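Local structure of acetyltransferase (Elizabethkingia anophelis, 6AO7) at residues A[22-30]-A[39-50]; A[56-64]-A[87-98]. The protein binds acetyl-CoA and, as a member of the GNAT family, probably transfers its acetyl group to an acceptor substrate. One frame throughout, in Å; residues are numbered along the deposited sequence.

How the interactions relate
Interactions 1 and 2 lie on the two faces of the central mixed sheet of a GNAT domain, their centres about 13 Å apart. Along the chain they come in series: interaction 1 packs helices 26-32 and 36-45 and strand 47-53 together before strand 56-65 opens interaction 2, which closes on helix 87-101. Strands 47-53 and 56-65 are antiparallel neighbours, and the backbone bonds Glu47 N to Leu63 O and Tyr49 N to Tyr61 O, each 2.9 Å, join the two contacts directly. The early helices thus pack against one side of the sheet, while the helix that binds the acetyl-CoA pyrophosphate packs against the other.

Interaction 1: residues A[22-30]-A[39-50]; sequences TPIPYDLLL and IDQYLTSGELYL
Tyr26 OH donates a short hydrogen bond of 2.6 Å to Asp40 OD2, the one polar link between the two segments. The acceptor lies at the ring edge, in its plane, and offers its syn lone pair, while ring and carboxylate planes stand 79° apart. Tyr26 CG lies anti to its own carbonyl carbon (chi1 -75°), and from there the phenol extends across to the neighbouring helix. Lys36 makes a cation-pi contact with the same ring.

The rest of the contact is aliphatic. Ile39 CD1 reaches Leu29 CB at 3.7 Å and also touches Leu30 CD2, so that one methyl serves two leucines of helix 26-32. The Leu48 branches divide the work: CD2 meets Pro25 CD at 4.0 Å and, in one of the two conformers of Ile24, that side chain too, whereas CD1 faces Leu29 CD2 at 4.1 Å. Farther along strand 47-53, Leu50 CD2 rests on Pro25 CG at 3.7 Å; Pro25 itself centres an inverse gamma turn and occupies the N-cap position. Leu43 CD1 approaches Leu29 CD1 more loosely, at 4.3 Å.

Chemically, then, aliphatic side chains and a proline ring join the helices and strand, and one hydrogen bond, which would probably favour an ionised Asp40, orients the Tyr26 hydroxyl at the partly exposed margin.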
loop_
_atom_site.group_PDB
_atom_site.type_symbol
_atom_site.label_atom_id
_atom_site.label_comp_id
_atom_site.label_asym_id
_atom_site.label_seq_id
_atom_site.Cartn_x
_atom_site.Cartn_y
_atom_site.Cartn_z
ATOM N N THR A 22 36.093 -7.226 4.975
ATOM C CA THR A 22 35.483 -7.077 3.658
ATOM C C THR A 22 34.874 -5.682 3.513
ATOM O O THR A 22 34.323 -5.136 4.477
ATOM C CB THR A 22 34.392 -8.146 3.462
ATOM O OG1 THR A 22 34.990 -9.446 3.378
ATOM C CG2 THR A 22 33.524 -7.892 2.216
ATOM N N PRO A 23 34.952 -5.080 2.332
ATOM C CA PRO A 23 34.268 -3.804 2.124
ATOM C C PRO A 23 32.767 -3.930 2.343
ATOM O O PRO A 23 32.136 -4.940 2.014
ATOM C CB PRO A 23 34.606 -3.451 0.671
ATOM C CG PRO A 23 35.909 -4.163 0.416
ATOM C CD PRO A 23 35.769 -5.459 1.169
ATOM N N ILE A 24 32.198 -2.892 2.931
ATOM C CA ILE A 24 30.754 -2.801 3.128
ATOM C C ILE A 24 30.157 -2.222 1.850
ATOM O O ILE A 24 30.597 -1.154 1.407
ATOM C CB ILE A 24 30.428 -1.941 4.357
ATOM C CG1 ILE A 24 31.016 -2.572 5.621
ATOM C CG2 ILE A 24 28.925 -1.698 4.494
ATOM C CD1 ILE A 24 30.258 -3.777 6.116
ATOM N N PRO A 25 29.172 -2.883 1.215
ATOM C CA PRO A 25 28.616 -2.379 -0.064
ATOM C C PRO A 25 27.653 -1.215 0.152
ATOM O O PRO A 25 26.421 -1.344 0.100
ATOM C CB PRO A 25 27.898 -3.611 -0.619
ATOM C CG PRO A 25 27.397 -4.298 0.611
ATOM C CD PRO A 25 28.526 -4.144 1.627
ATOM N N TYR A 26 28.228 -0.043 0.429
ATOM C CA TYR A 26 27.397 1.128 0.687
ATOM C C TYR A 26 26.596 1.520 -0.545
ATOM O O TYR A 26 25.457 1.988 -0.424
ATOM C CB TYR A 26 28.260 2.290 1.166
ATOM C CG TYR A 26 28.719 2.126 2.593
ATOM C CD1 TYR A 26 30.057 1.849 2.887
ATOM C CD2 TYR A 26 27.818 2.233 3.651
ATOM C CE1 TYR A 26 30.480 1.695 4.197
ATOM C CE2 TYR A 26 28.226 2.086 4.957
ATOM C CZ TYR A 26 29.563 1.820 5.227
ATOM O OH TYR A 26 29.972 1.674 6.532
ATOM N N ASP A 27 27.182 1.353 -1.738
ATOM C CA ASP A 27 26.441 1.572 -2.978
ATOM C C ASP A 27 25.093 0.864 -2.937
ATOM O O ASP A 27 24.049 1.460 -3.237
ATOM C CB ASP A 27 27.259 1.092 -4.183
ATOM C CG ASP A 27 28.277 2.118 -4.649
ATOM O OD1 ASP A 27 28.393 3.184 -4.008
ATOM O OD2 ASP A 27 28.957 1.859 -5.667
ATOM N N LEU A 28 25.089 -0.404 -2.528
ATOM C CA LEU A 28 23.829 -1.140 -2.460
ATOM C C LEU A 28 22.957 -0.670 -1.296
ATOM O O LEU A 28 21.769 -0.376 -1.484
ATOM C CB LEU A 28 24.102 -2.638 -2.360
ATOM C CG LEU A 28 24.641 -3.295 -3.628
ATOM C CD1 LEU A 28 24.834 -4.795 -3.403
ATOM C CD2 LEU A 28 23.704 -3.022 -4.804
ATOM N N LEU A 29 23.520 -0.607 -0.083
ATOM C CA LEU A 29 22.724 -0.219 1.085
ATOM C C LEU A 29 22.063 1.141 0.883
ATOM O O LEU A 29 20.908 1.344 1.285
ATOM C CB LEU A 29 23.600 -0.212 2.346
ATOM C CG LEU A 29 24.177 -1.581 2.710
ATOM C CD1 LEU A 29 25.465 -1.467 3.549
ATOM C CD2 LEU A 29 23.134 -2.455 3.432
ATOM N N LEU A 30 22.769 2.073 0.230
ATOM C CA LEU A 30 22.243 3.412 0.013
ATOM C C LEU A 30 21.106 3.430 -0.997
ATOM O O LEU A 30 20.356 4.407 -1.029
ATOM C CB LEU A 30 23.360 4.360 -0.440
ATOM C CG LEU A 30 24.358 4.807 0.645
ATOM C CD1 LEU A 30 25.626 5.437 0.039
ATOM C CD2 LEU A 30 23.708 5.780 1.631
ATOM N N ILE A 39 22.307 3.774 8.226
ATOM C CA ILE A 39 22.828 2.462 7.845
ATOM C C ILE A 39 23.862 1.995 8.861
ATOM O O ILE A 39 23.742 0.910 9.447
ATOM C CB ILE A 39 23.418 2.497 6.419
ATOM C CG1 ILE A 39 22.318 2.709 5.373
ATOM C CG2 ILE A 39 24.187 1.194 6.121
ATOM C CD1 ILE A 39 22.833 3.010 3.970
ATOM N N ASP A 40 24.876 2.828 9.114
ATOM C CA ASP A 40 25.930 2.438 10.044
ATOM C C ASP A 40 25.374 2.132 11.433
ATOM O O ASP A 40 25.921 1.285 12.146
ATOM C CB ASP A 40 27.008 3.532 10.104
ATOM C CG ASP A 40 27.987 3.463 8.928
ATOM O OD1 ASP A 40 28.399 4.529 8.413
ATOM O OD2 ASP A 40 28.339 2.339 8.506
ATOM N N GLN A 41 24.259 2.763 11.814
ATOM C CA GLN A 41 23.693 2.508 13.138
ATOM C C GLN A 41 23.096 1.106 13.235
ATOM O O GLN A 41 23.309 0.403 14.228
ATOM C CB GLN A 41 22.634 3.555 13.483
ATOM C CG GLN A 41 22.179 3.462 14.926
ATOM C CD GLN A 41 20.999 4.355 15.239
ATOM O OE1 GLN A 41 20.566 5.152 14.403
ATOM N NE2 GLN A 41 20.466 4.223 16.452
ATOM N N TYR A 42 22.322 0.679 12.234
ATOM C CA TYR A 42 21.824 -0.684 12.367
ATOM C C TYR A 42 22.841 -1.722 11.917
ATOM O O TYR A 42 22.639 -2.911 12.181
ATOM C CB TYR A 42 20.467 -0.900 11.648
ATOM C CG TYR A 42 20.269 -0.372 10.243
ATOM C CD1 TYR A 42 19.418 0.703 10.006
ATOM C CD2 TYR A 42 20.871 -0.986 9.140
ATOM C CE1 TYR A 42 19.192 1.180 8.715
ATOM C CE2 TYR A 42 20.636 -0.513 7.828
ATOM C CZ TYR A 42 19.806 0.570 7.640
ATOM O OH TYR A 42 19.577 1.061 6.376
ATOM N N LEU A 43 23.943 -1.319 11.277
ATOM C CA LEU A 43 25.033 -2.269 11.108
ATOM C C LEU A 43 25.702 -2.585 12.437
ATOM O O LEU A 43 26.293 -3.659 12.575
ATOM C CB LEU A 43 26.061 -1.746 10.099
ATOM C CG LEU A 43 25.557 -1.726 8.646
ATOM C CD1 LEU A 43 26.593 -1.096 7.714
ATOM C CD2 LEU A 43 25.207 -3.143 8.194
ATOM N N THR A 44 25.579 -1.695 13.428
ATOM C CA THR A 44 26.204 -1.923 14.734
ATOM C C THR A 44 25.649 -3.172 15.406
ATOM O O THR A 44 26.408 -4.034 15.869
ATOM C CB THR A 44 25.999 -0.703 15.637
ATOM O OG1 THR A 44 26.665 0.431 15.073
ATOM C CG2 THR A 44 26.548 -0.964 17.022
ATOM N N SER A 45 24.327 -3.282 15.484
ATOM C CA SER A 45 23.678 -4.378 16.191
ATOM C C SER A 45 23.018 -5.378 15.254
ATOM O O SER A 45 22.520 -6.408 15.719
ATOM C CB SER A 45 22.637 -3.832 17.175
ATOM O OG SER A 45 21.710 -2.999 16.498
ATOM N N GLY A 46 23.004 -5.106 13.951
ATOM C CA GLY A 46 22.407 -5.997 12.984
ATOM C C GLY A 46 23.431 -6.930 12.349
ATOM O O GLY A 46 24.611 -6.939 12.687
ATOM N N GLU A 47 22.938 -7.734 11.411
ATOM C CA GLU A 47 23.752 -8.698 10.685
ATOM C C GLU A 47 23.572 -8.451 9.199
ATOM O O GLU A 47 22.436 -8.438 8.702
ATOM C CB GLU A 47 23.359 -10.141 11.013
ATOM C CG GLU A 47 23.562 -10.548 12.450
ATOM C CD GLU A 47 23.162 -11.991 12.670
ATOM O OE1 GLU A 47 21.946 -12.267 12.793
ATOM O OE2 GLU A 47 24.066 -12.854 12.682
ATOM N N LEU A 48 24.688 -8.263 8.497
ATOM C CA LEU A 48 24.669 -7.955 7.071
ATOM C C LEU A 48 24.954 -9.220 6.272
ATOM O O LEU A 48 25.877 -9.980 6.603
ATOM C CB LEU A 48 25.699 -6.871 6.737
ATOM C CG LEU A 48 26.065 -6.642 5.270
ATOM C CD1 LEU A 48 24.877 -6.028 4.542
ATOM C CD2 LEU A 48 27.327 -5.785 5.123
ATOM N N TYR A 49 24.164 -9.433 5.221
ATOM C CA TYR A 49 24.295 -10.582 4.340
ATOM C C TYR A 49 24.496 -10.087 2.914
ATOM O O TYR A 49 23.919 -9.075 2.512
ATOM C CB TYR A 49 23.049 -11.483 4.429
ATOM C CG TYR A 49 22.931 -12.191 5.756
ATOM C CD1 TYR A 49 22.409 -11.539 6.869
ATOM C CD2 TYR A 49 23.363 -13.502 5.906
ATOM C CE1 TYR A 49 22.309 -12.178 8.082
ATOM C CE2 TYR A 49 23.274 -14.149 7.127
ATOM C CZ TYR A 49 22.737 -13.484 8.207
ATOM O OH TYR A 49 22.630 -14.136 9.416
ATOM N N LEU A 50 25.330 -10.786 2.160
ATOM C CA LEU A 50 25.728 -10.366 0.822
ATOM C C LEU A 50 25.311 -11.432 -0.179
ATOM O O LEU A 50 25.595 -12.618 0.025
ATOM C CB LEU A 50 27.245 -10.139 0.734
ATOM C CG LEU A 50 27.904 -9.229 1.776
ATOM C CD1 LEU A 50 29.400 -9.153 1.554
ATOM C CD2 LEU A 50 27.267 -7.837 1.765
#

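Interaction 2: residues A[56-64]-A[87-98]; sequences EIIGCYVLY and IGGQLLKDVILK. With ACO (acetyl coenzyme *a), chain B.
The polar part of the contact is Tyr61 OH donating to Asp94 OD2 at 2.7 Å. The phenol meets that oxygen on its anti side, 15° out of the carboxylate plane. Lys98 NZ takes the syn lone pair of the same oxygen at 2.8 Å in a salt bridge one helical turn on, so Asp94 OD2 is gripped by two donors. The bent Lys98 chain crosses the phenol at about a right angle, its CE 3.7 Å from Tyr61 OH.

Among the apolar contacts, Val95 CG1 meets Leu63 CD2 at 3.6 Å. Val95 CG2 lies over one Tyr61 ring face, though the modelled approach is too close to be taken literally. With CG tucked between the backbone N and carbonyl carbon (chi1 63°), the Tyr61 ring lies between Val95 and the Tyr49 ring. Nearer the helix start, Ile58 CD1 and Ile87 CD1 touch at 3.5 Å; Ile58 also belongs, with Gly59, to a classic beta bulge opposite Ala51.

Ligand bonds come from the first helical turn, where Gly88 N reaches O4A of acetyl-CoA at 2.9 Å and Gly89 N reaches O2A at 3.0 Å. Gly86 N and Asn84 N also bond the cofactor, consistent with the pyrophosphate-binding loop and helix N-terminus characteristic of the GNAT fold.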
loop_
_atom_site.group_PDB
_atom_site.type_symbol
_atom_site.label_atom_id
_atom_site.label_comp_id
_atom_site.label_asym_id
_atom_site.label_seq_id
_atom_site.Cartn_x
_atom_site.Cartn_y
_atom_site.Cartn_z
ATOM N N GLU A 56 30.381 -11.239 -8.090
ATOM C CA GLU A 56 30.046 -9.846 -7.829
ATOM C C GLU A 56 28.968 -9.758 -6.760
ATOM O O GLU A 56 28.032 -10.557 -6.760
ATOM C CB GLU A 56 29.561 -9.186 -9.120
ATOM C CG GLU A 56 29.159 -7.741 -8.988
ATOM C CD GLU A 56 28.644 -7.170 -10.295
ATOM O OE1 GLU A 56 28.423 -7.955 -11.243
ATOM O OE2 GLU A 56 28.451 -5.939 -10.371
ATOM N N ILE A 57 29.099 -8.792 -5.850
ATOM C CA ILE A 57 28.052 -8.518 -4.868
ATOM C C ILE A 57 26.951 -7.729 -5.569
ATOM O O ILE A 57 27.148 -6.573 -5.948
ATOM C CB ILE A 57 28.589 -7.754 -3.654
ATOM C CG1 ILE A 57 29.782 -8.492 -3.042
ATOM C CG2 ILE A 57 27.481 -7.590 -2.605
ATOM C CD1 ILE A 57 29.425 -9.860 -2.502
ATOM N N ILE A 58 25.790 -8.352 -5.744
ATOM C CA ILE A 58 24.683 -7.730 -6.458
ATOM C C ILE A 58 23.484 -7.464 -5.566
ATOM O O ILE A 58 22.484 -6.920 -6.043
ATOM C CB ILE A 58 24.255 -8.579 -7.670
ATOM C CG1 ILE A 58 23.789 -9.948 -7.178
ATOM C CG2 ILE A 58 25.402 -8.703 -8.678
ATOM C CD1 ILE A 58 23.069 -10.743 -8.211
ATOM N N GLY A 59 23.549 -7.818 -4.294
ATOM C CA GLY A 59 22.429 -7.562 -3.408
ATOM C C GLY A 59 22.864 -7.789 -1.982
ATOM O O GLY A 59 23.940 -8.342 -1.722
ATOM N N CYS A 60 22.004 -7.355 -1.057
ATOM C CA CYS A 60 22.318 -7.436 0.368
ATOM C C CYS A 60 21.051 -7.234 1.174
ATOM O O CYS A 60 20.064 -6.675 0.684
ATOM C CB CYS A 60 23.361 -6.386 0.778
ATOM S SG CYS A 60 22.822 -4.673 0.487
ATOM N N TYR A 61 21.098 -7.683 2.427
ATOM C CA TYR A 61 20.076 -7.306 3.397
ATOM C C TYR A 61 20.696 -7.243 4.795
ATOM O O TYR A 61 21.755 -7.821 5.062
ATOM C CB TYR A 61 18.869 -8.258 3.377
ATOM C CG TYR A 61 19.122 -9.704 3.757
ATOM C CD1 TYR A 61 19.187 -10.098 5.100
ATOM C CD2 TYR A 61 19.230 -10.693 2.775
ATOM C CE1 TYR A 61 19.368 -11.426 5.446
ATOM C CE2 TYR A 61 19.413 -12.034 3.116
ATOM C CZ TYR A 61 19.482 -12.391 4.455
ATOM O OH TYR A 61 19.650 -13.710 4.815
ATOM N N VAL A 62 20.020 -6.505 5.674
ATOM C CA VAL A 62 20.418 -6.345 7.069
ATOM C C VAL A 62 19.259 -6.778 7.961
ATOM O O VAL A 62 18.134 -6.260 7.827
ATOM C CB VAL A 62 20.808 -4.894 7.387
ATOM C CG1 VAL A 62 21.136 -4.760 8.882
ATOM C CG2 VAL A 62 21.959 -4.454 6.501
ATOM N N LEU A 63 19.535 -7.719 8.868
ATOM C CA LEU A 63 18.594 -8.132 9.902
ATOM C C LEU A 63 18.920 -7.410 11.198
ATOM O O LEU A 63 20.083 -7.367 11.610
ATOM C CB LEU A 63 18.658 -9.639 10.134
ATOM C CG LEU A 63 17.848 -10.513 9.189
ATOM C CD1 LEU A 63 18.172 -11.952 9.447
ATOM C CD2 LEU A 63 16.342 -10.252 9.406
ATOM N N TYR A 64 17.887 -6.889 11.860
ATOM C CA TYR A 64 18.044 -5.999 13.010
ATOM C C TYR A 64 17.064 -6.407 14.103
ATOM O O TYR A 64 15.882 -6.035 14.049
ATOM C CB TYR A 64 17.806 -4.550 12.592
ATOM C CG TYR A 64 17.765 -3.541 13.721
ATOM C CD1 TYR A 64 16.561 -3.050 14.203
ATOM C CD2 TYR A 64 18.944 -3.059 14.280
ATOM C CE1 TYR A 64 16.530 -2.108 15.227
ATOM C CE2 TYR A 64 18.927 -2.121 15.300
ATOM C CZ TYR A 64 17.719 -1.649 15.770
ATOM O OH TYR A 64 17.705 -0.718 16.784
ATOM N N ILE A 87 15.651 -11.556 -8.060
ATOM C CA ILE A 87 16.669 -11.693 -7.017
ATOM C C ILE A 87 16.123 -11.260 -5.658
ATOM O O ILE A 87 16.410 -11.891 -4.633
ATOM C CB ILE A 87 17.943 -10.911 -7.385
ATOM C CG1 ILE A 87 18.531 -11.447 -8.692
ATOM C CG2 ILE A 87 18.975 -11.016 -6.257
ATOM C CD1 ILE A 87 19.690 -10.641 -9.208
ATOM N N GLY A 88 15.342 -10.178 -5.618
ATOM C CA GLY A 88 14.785 -9.739 -4.347
ATOM C C GLY A 88 13.951 -10.814 -3.668
ATOM O O GLY A 88 14.049 -11.016 -2.454
ATOM N N GLY A 89 13.133 -11.524 -4.447
ATOM C CA GLY A 89 12.359 -12.619 -3.890
ATOM C C GLY A 89 13.230 -13.720 -3.314
ATOM O O GLY A 89 12.923 -14.282 -2.258
ATOM N N GLN A 90 14.322 -14.050 -4.004
ATOM C CA GLN A 90 15.263 -15.023 -3.461
ATOM C C GLN A 90 15.850 -14.530 -2.147
ATOM O O GLN A 90 15.993 -15.305 -1.193
ATOM C CB GLN A 90 16.373 -15.305 -4.477
ATOM C CG GLN A 90 15.912 -16.109 -5.676
ATOM C CD GLN A 90 15.176 -17.378 -5.275
ATOM O OE1 GLN A 90 13.993 -17.554 -5.592
ATOM N NE2 GLN A 90 15.872 -18.268 -4.563
ATOM N N LEU A 91 16.181 -13.235 -2.074
ATOM C CA LEU A 91 16.681 -12.673 -0.823
ATOM C C LEU A 91 15.644 -12.802 0.290
ATOM O O LEU A 91 15.971 -13.213 1.409
ATOM C CB LEU A 91 17.089 -11.207 -1.020
ATOM C CG LEU A 91 18.324 -10.905 -1.874
ATOM C CD1 LEU A 91 18.672 -9.428 -1.804
ATOM C CD2 LEU A 91 19.502 -11.725 -1.413
ATOM N N LEU A 92 14.379 -12.464 0.002
ATOM C CA LEU A 92 13.357 -12.512 1.043
ATOM C C LEU A 92 13.172 -13.926 1.588
ATOM O O LEU A 92 13.021 -14.113 2.804
ATOM C CB LEU A 92 12.033 -11.954 0.514
ATOM C CG LEU A 92 12.005 -10.437 0.286
ATOM C CD1 LEU A 92 10.772 -10.045 -0.499
ATOM C CD2 LEU A 92 12.030 -9.726 1.639
ATOM N N LYS A 93 13.175 -14.930 0.706
ATOM C CA LYS A 93 13.132 -16.326 1.141
ATOM C C LYS A 93 14.298 -16.660 2.061
ATOM O O LYS A 93 14.138 -17.411 3.034
ATOM C CB LYS A 93 13.157 -17.255 -0.078
ATOM N N ASP A 94 15.491 -16.151 1.743
ATOM C CA ASP A 94 16.653 -16.436 2.573
ATOM C C ASP A 94 16.540 -15.753 3.930
ATOM O O ASP A 94 16.907 -16.342 4.947
ATOM C CB ASP A 94 17.929 -16.010 1.848
ATOM C CG ASP A 94 19.171 -16.572 2.490
ATOM O OD1 ASP A 94 19.461 -17.758 2.243
ATOM O OD2 ASP A 94 19.850 -15.840 3.242
ATOM N N VAL A 95 16.022 -14.518 3.967
ATOM C CA VAL A 95 15.834 -13.825 5.245
ATOM C C VAL A 95 14.903 -14.617 6.147
ATOM O O VAL A 95 15.151 -14.754 7.353
ATOM C CB VAL A 95 15.279 -12.407 5.034
ATOM C CG1 VAL A 95 15.037 -11.740 6.393
ATOM C CG2 VAL A 95 16.198 -11.586 4.196
ATOM N N ILE A 96 13.796 -15.110 5.579
ATOM C CA ILE A 96 12.805 -15.862 6.339
ATOM C C ILE A 96 13.442 -17.074 6.999
ATOM O O ILE A 96 13.158 -17.389 8.164
ATOM C CB ILE A 96 11.637 -16.277 5.423
ATOM C CG1 ILE A 96 10.831 -15.054 4.976
ATOM C CG2 ILE A 96 10.759 -17.298 6.123
ATOM C CD1 ILE A 96 9.813 -15.353 3.864
ATOM N N LEU A 97 14.322 -17.770 6.277
ATOM C CA LEU A 97 14.975 -18.933 6.868
ATOM C C LEU A 97 15.956 -18.521 7.962
ATOM O O LEU A 97 16.021 -19.162 9.017
ATOM C CB LEU A 97 15.680 -19.750 5.790
ATOM C CG LEU A 97 16.040 -21.172 6.228
ATOM C CD1 LEU A 97 15.577 -22.170 5.178
ATOM C CD2 LEU A 97 17.533 -21.325 6.501
ATOM N N LYS A 98 16.722 -17.450 7.735
ATOM C CA LYS A 98 17.698 -17.017 8.734
ATOM C C LYS A 98 17.015 -16.590 10.029
ATOM O O LYS A 98 17.524 -16.849 11.127
ATOM C CB LYS A 98 18.541 -15.863 8.185
ATOM C CG LYS A 98 19.981 -16.208 7.876
ATOM C CD LYS A 98 20.116 -17.058 6.625
ATOM C CE LYS A 98 21.433 -16.760 5.951
ATOM N NZ LYS A 98 21.597 -17.489 4.672
HETATM N N1A ACO B . 3.451 -2.691 -8.914
HETATM C C2A ACO B . 3.776 -3.706 -8.111
HETATM N N3A ACO B . 4.643 -4.698 -8.322
HETATM C C4A ACO B . 5.198 -4.602 -9.534
HETATM C C5A ACO B . 4.945 -3.627 -10.488
HETATM C C6A ACO B . 4.025 -2.618 -10.135
HETATM N N6A ACO B . 3.675 -1.609 -10.939
HETATM N N7A ACO B . 5.655 -3.881 -11.651
HETATM C C8A ACO B . 6.314 -4.983 -11.377
HETATM N N9A ACO B . 6.090 -5.470 -10.115
HETATM C C1B ACO B . 6.619 -6.692 -9.512
HETATM C C2B ACO B . 7.376 -7.633 -10.435
HETATM O O2B ACO B . 6.513 -8.367 -11.292
HETATM C C3B ACO B . 8.002 -8.545 -9.383
HETATM O O3B ACO B . 7.038 -9.474 -8.847
HETATM P P3B ACO B . 6.772 -10.972 -9.366
HETATM O O7A ACO B . 6.150 -10.822 -10.770
HETATM O O8A ACO B . 8.139 -11.693 -9.313
HETATM O O9A ACO B . 5.810 -11.609 -8.403
HETATM C C4B ACO B . 8.266 -7.602 -8.199
HETATM O O4B ACO B . 7.555 -6.376 -8.502
HETATM C C5B ACO B . 9.731 -7.359 -7.923
HETATM O O5B ACO B . 10.281 -8.682 -7.736
HETATM P P1A ACO B . 11.916 -8.985 -7.781
HETATM O O1A ACO B . 12.487 -9.043 -9.146
HETATM O O2A ACO B . 12.097 -10.291 -7.023
HETATM O O3A ACO B . 12.470 -7.725 -6.979
HETATM P P2A ACO B . 13.899 -7.012 -6.973
HETATM O O4A ACO B . 14.850 -8.038 -7.450
HETATM O O5A ACO B . 13.831 -5.806 -7.892
HETATM O O6A ACO B . 14.154 -6.493 -5.492
HETATM C CBP ACO B . 13.986 -4.409 -4.270
HETATM C CCP ACO B . 13.233 -5.588 -4.873
HETATM C CDP ACO B . 14.917 -4.939 -3.167
HETATM C CEP ACO B . 12.963 -3.440 -3.655
HETATM C CAP ACO B . 14.847 -3.719 -5.361
HETATM O OAP ACO B . 14.031 -3.314 -6.449
HETATM C C9P ACO B . 15.723 -2.574 -4.875
HETATM O O9P ACO B . 16.818 -2.809 -4.377
HETATM N N8P ACO B . 15.215 -1.349 -4.961
HETATM C C7P ACO B . 15.910 -0.183 -4.437
HETATM C C6P ACO B . 16.163 -0.283 -2.936
HETATM C C5P ACO B . 14.881 -0.421 -2.148
HETATM O O5P ACO B . 13.887 0.242 -2.428
HETATM N N4P ACO B . 14.901 -1.290 -1.141
HETATM C C3P ACO B . 13.772 -1.507 -0.241
HETATM C C2P ACO B . 13.537 -0.330 0.681
HETATM S S1P ACO B . 12.636 -0.684 2.237
HETATM C C ACO B . 13.954 -1.397 3.191
HETATM O O ACO B . 15.052 -1.580 2.744
HETATM C CH3 ACO B . 13.533 -1.787 4.575
#